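Local atomic coordinates of benzoate transport porin BenP (Acinetobacter baumannii AB307-0294, PDB entry 5DL8), a protein that probably acts as a porin of the OprD family, a calcium-binding beta-barrel in the outer membrane through which small solutes such as benzoate may pass. Residues Asp224-His229 with Ala292-Asp297. Residues are numbered along the deposited sequence; the frame is centred on the assembly and turned at random.
Sequences DLYNKH and AYPLPD
Pro294 turns its CB-CG edge over one face of the Tyr226 ring, its CG 4.1 Å from the ring centroid and only 9° off the normal, a textbook CH-pi contact. CD of the same proline rests on a face of its neighbour Tyr293, towards the rim, so one small ring is wedged between two aromatics. At the edge of the Tyr293 ring, and in its plane, sits the ammonium of Lys228, which donates a hydrogen bond of 2.7 Å from NZ to Tyr293 OH. The lysine chain runs extended until its last torsion (chi4 75°), where a bend brings NZ round to the phenol. In OprD-family porins loops can fold back against the inside of the barrel; here 292-297, part of the long connection between strands 278-288 and 319-328, packs on the start of strand 226-238, where Leu225 and Tyr226 form a classic beta bulge against strand 213-222. Phe188 and Ala253 also touch Pro294, while Phe305 meets the Tyr293 ring edge-to-face. A single water ties the polar ends together: it accepts from Lys228 NZ at 3.1 Å, donates to the carbonyl O of Pro294 at 2.7 Å and pairs with Tyr226 OH at 3.0 Å. Beyond that hydroxyl, Pro296 crosses the tyrosine at about a right angle, placing CD 3.3 Å from Tyr226 OH.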
# COMPACT_ATOMS: atom_id res chain seq x y z
N ASP A 224 -15.83 14.91 -5.61
CA ASP A 224 -15.35 16.04 -6.53
C ASP A 224 -14.11 15.66 -7.33
O ASP A 224 -13.58 16.45 -8.09
CB ASP A 224 -14.98 17.36 -5.78
CG ASP A 224 -15.87 17.64 -4.51
OD1 ASP A 224 -17.04 17.90 -4.84
OD2 ASP A 224 -15.37 17.61 -3.24
N LEU A 225 -13.58 14.44 -7.11
CA LEU A 225 -12.45 13.93 -7.91
C LEU A 225 -12.93 12.79 -8.89
O LEU A 225 -13.05 13.00 -10.10
CB LEU A 225 -11.27 13.53 -6.99
CG LEU A 225 -10.90 14.55 -5.88
CD1 LEU A 225 -9.68 14.11 -5.05
CD2 LEU A 225 -10.56 15.85 -6.56
N TYR A 226 -13.24 11.60 -8.37
CA TYR A 226 -13.59 10.44 -9.20
C TYR A 226 -14.23 9.33 -8.35
O TYR A 226 -14.11 9.26 -7.09
CB TYR A 226 -12.39 9.96 -10.04
CG TYR A 226 -11.15 9.45 -9.24
CD1 TYR A 226 -11.05 8.12 -8.82
CD2 TYR A 226 -10.05 10.29 -8.99
CE1 TYR A 226 -9.93 7.66 -8.07
CE2 TYR A 226 -8.95 9.87 -8.29
CZ TYR A 226 -8.88 8.58 -7.81
OH TYR A 226 -7.75 8.17 -7.15
N ASN A 227 -14.94 8.50 -9.05
CA ASN A 227 -15.61 7.30 -8.50
C ASN A 227 -14.96 6.05 -9.00
O ASN A 227 -14.60 5.95 -10.15
CB ASN A 227 -17.08 7.37 -8.87
CG ASN A 227 -17.76 8.58 -8.21
OD1 ASN A 227 -17.42 8.96 -7.08
ND2 ASN A 227 -18.63 9.25 -8.95
N LYS A 228 -14.74 5.12 -8.13
CA LYS A 228 -13.96 3.93 -8.49
C LYS A 228 -14.69 2.65 -8.11
O LYS A 228 -15.19 2.50 -7.00
CB LYS A 228 -12.63 4.01 -7.83
CG LYS A 228 -11.69 2.82 -7.95
CD LYS A 228 -10.62 3.08 -6.89
CE LYS A 228 -9.37 2.16 -6.86
NZ LYS A 228 -8.34 2.41 -7.93
N HIS A 229 -14.77 1.75 -9.08
CA HIS A 229 -15.26 0.33 -8.86
C HIS A 229 -14.07 -0.66 -9.01
O HIS A 229 -13.23 -0.54 -9.93
CB HIS A 229 -16.38 -0.09 -9.86
CG HIS A 229 -17.61 0.73 -9.77
ND1 HIS A 229 -18.79 0.27 -9.20
CD2 HIS A 229 -17.88 1.97 -10.25
CE1 HIS A 229 -19.70 1.22 -9.26
NE2 HIS A 229 -19.19 2.25 -9.90
N ALA A 292 -4.91 7.90 -18.52
CA ALA A 292 -4.14 7.07 -17.56
C ALA A 292 -5.04 6.68 -16.35
O ALA A 292 -6.04 7.39 -16.01
CB ALA A 292 -2.90 7.88 -17.05
N TYR A 293 -4.69 5.56 -15.70
CA TYR A 293 -5.34 5.13 -14.49
C TYR A 293 -4.93 6.09 -13.34
O TYR A 293 -3.79 6.25 -13.12
CB TYR A 293 -5.09 3.65 -14.13
CG TYR A 293 -6.10 3.22 -13.12
CD1 TYR A 293 -7.32 2.78 -13.54
CD2 TYR A 293 -5.89 3.38 -11.77
CE1 TYR A 293 -8.31 2.46 -12.65
CE2 TYR A 293 -6.90 3.09 -10.85
CZ TYR A 293 -8.10 2.64 -11.30
OH TYR A 293 -9.20 2.34 -10.50
N PRO A 294 -5.87 6.78 -12.67
CA PRO A 294 -5.53 7.79 -11.62
C PRO A 294 -5.15 7.24 -10.27
O PRO A 294 -5.71 6.29 -9.78
CB PRO A 294 -6.87 8.54 -11.47
CG PRO A 294 -7.89 7.48 -11.69
CD PRO A 294 -7.34 6.55 -12.72
N LEU A 295 -4.26 7.92 -9.61
CA LEU A 295 -3.88 7.72 -8.20
C LEU A 295 -4.05 9.09 -7.51
O LEU A 295 -3.80 10.09 -8.11
CB LEU A 295 -2.40 7.28 -8.17
CG LEU A 295 -2.45 5.84 -8.62
CD1 LEU A 295 -1.76 5.47 -9.95
CD2 LEU A 295 -2.39 4.84 -7.47
N PRO A 296 -4.50 9.12 -6.25
CA PRO A 296 -4.52 10.27 -5.49
C PRO A 296 -3.11 10.84 -5.21
O PRO A 296 -2.13 10.13 -5.33
CB PRO A 296 -5.26 9.88 -4.22
CG PRO A 296 -5.51 8.36 -4.27
CD PRO A 296 -4.92 7.86 -5.54
N ASP A 297 -3.04 12.15 -4.92
CA ASP A 297 -1.77 12.82 -4.55
C ASP A 297 -1.27 12.20 -3.24
O ASP A 297 -2.01 11.51 -2.55
CB ASP A 297 -1.92 14.34 -4.30
CG ASP A 297 -2.42 15.13 -5.48
OD1 ASP A 297 -2.14 14.76 -6.58
OD2 ASP A 297 -3.06 16.19 -5.32
O HOH W 1 -7.31 5.28 -7.85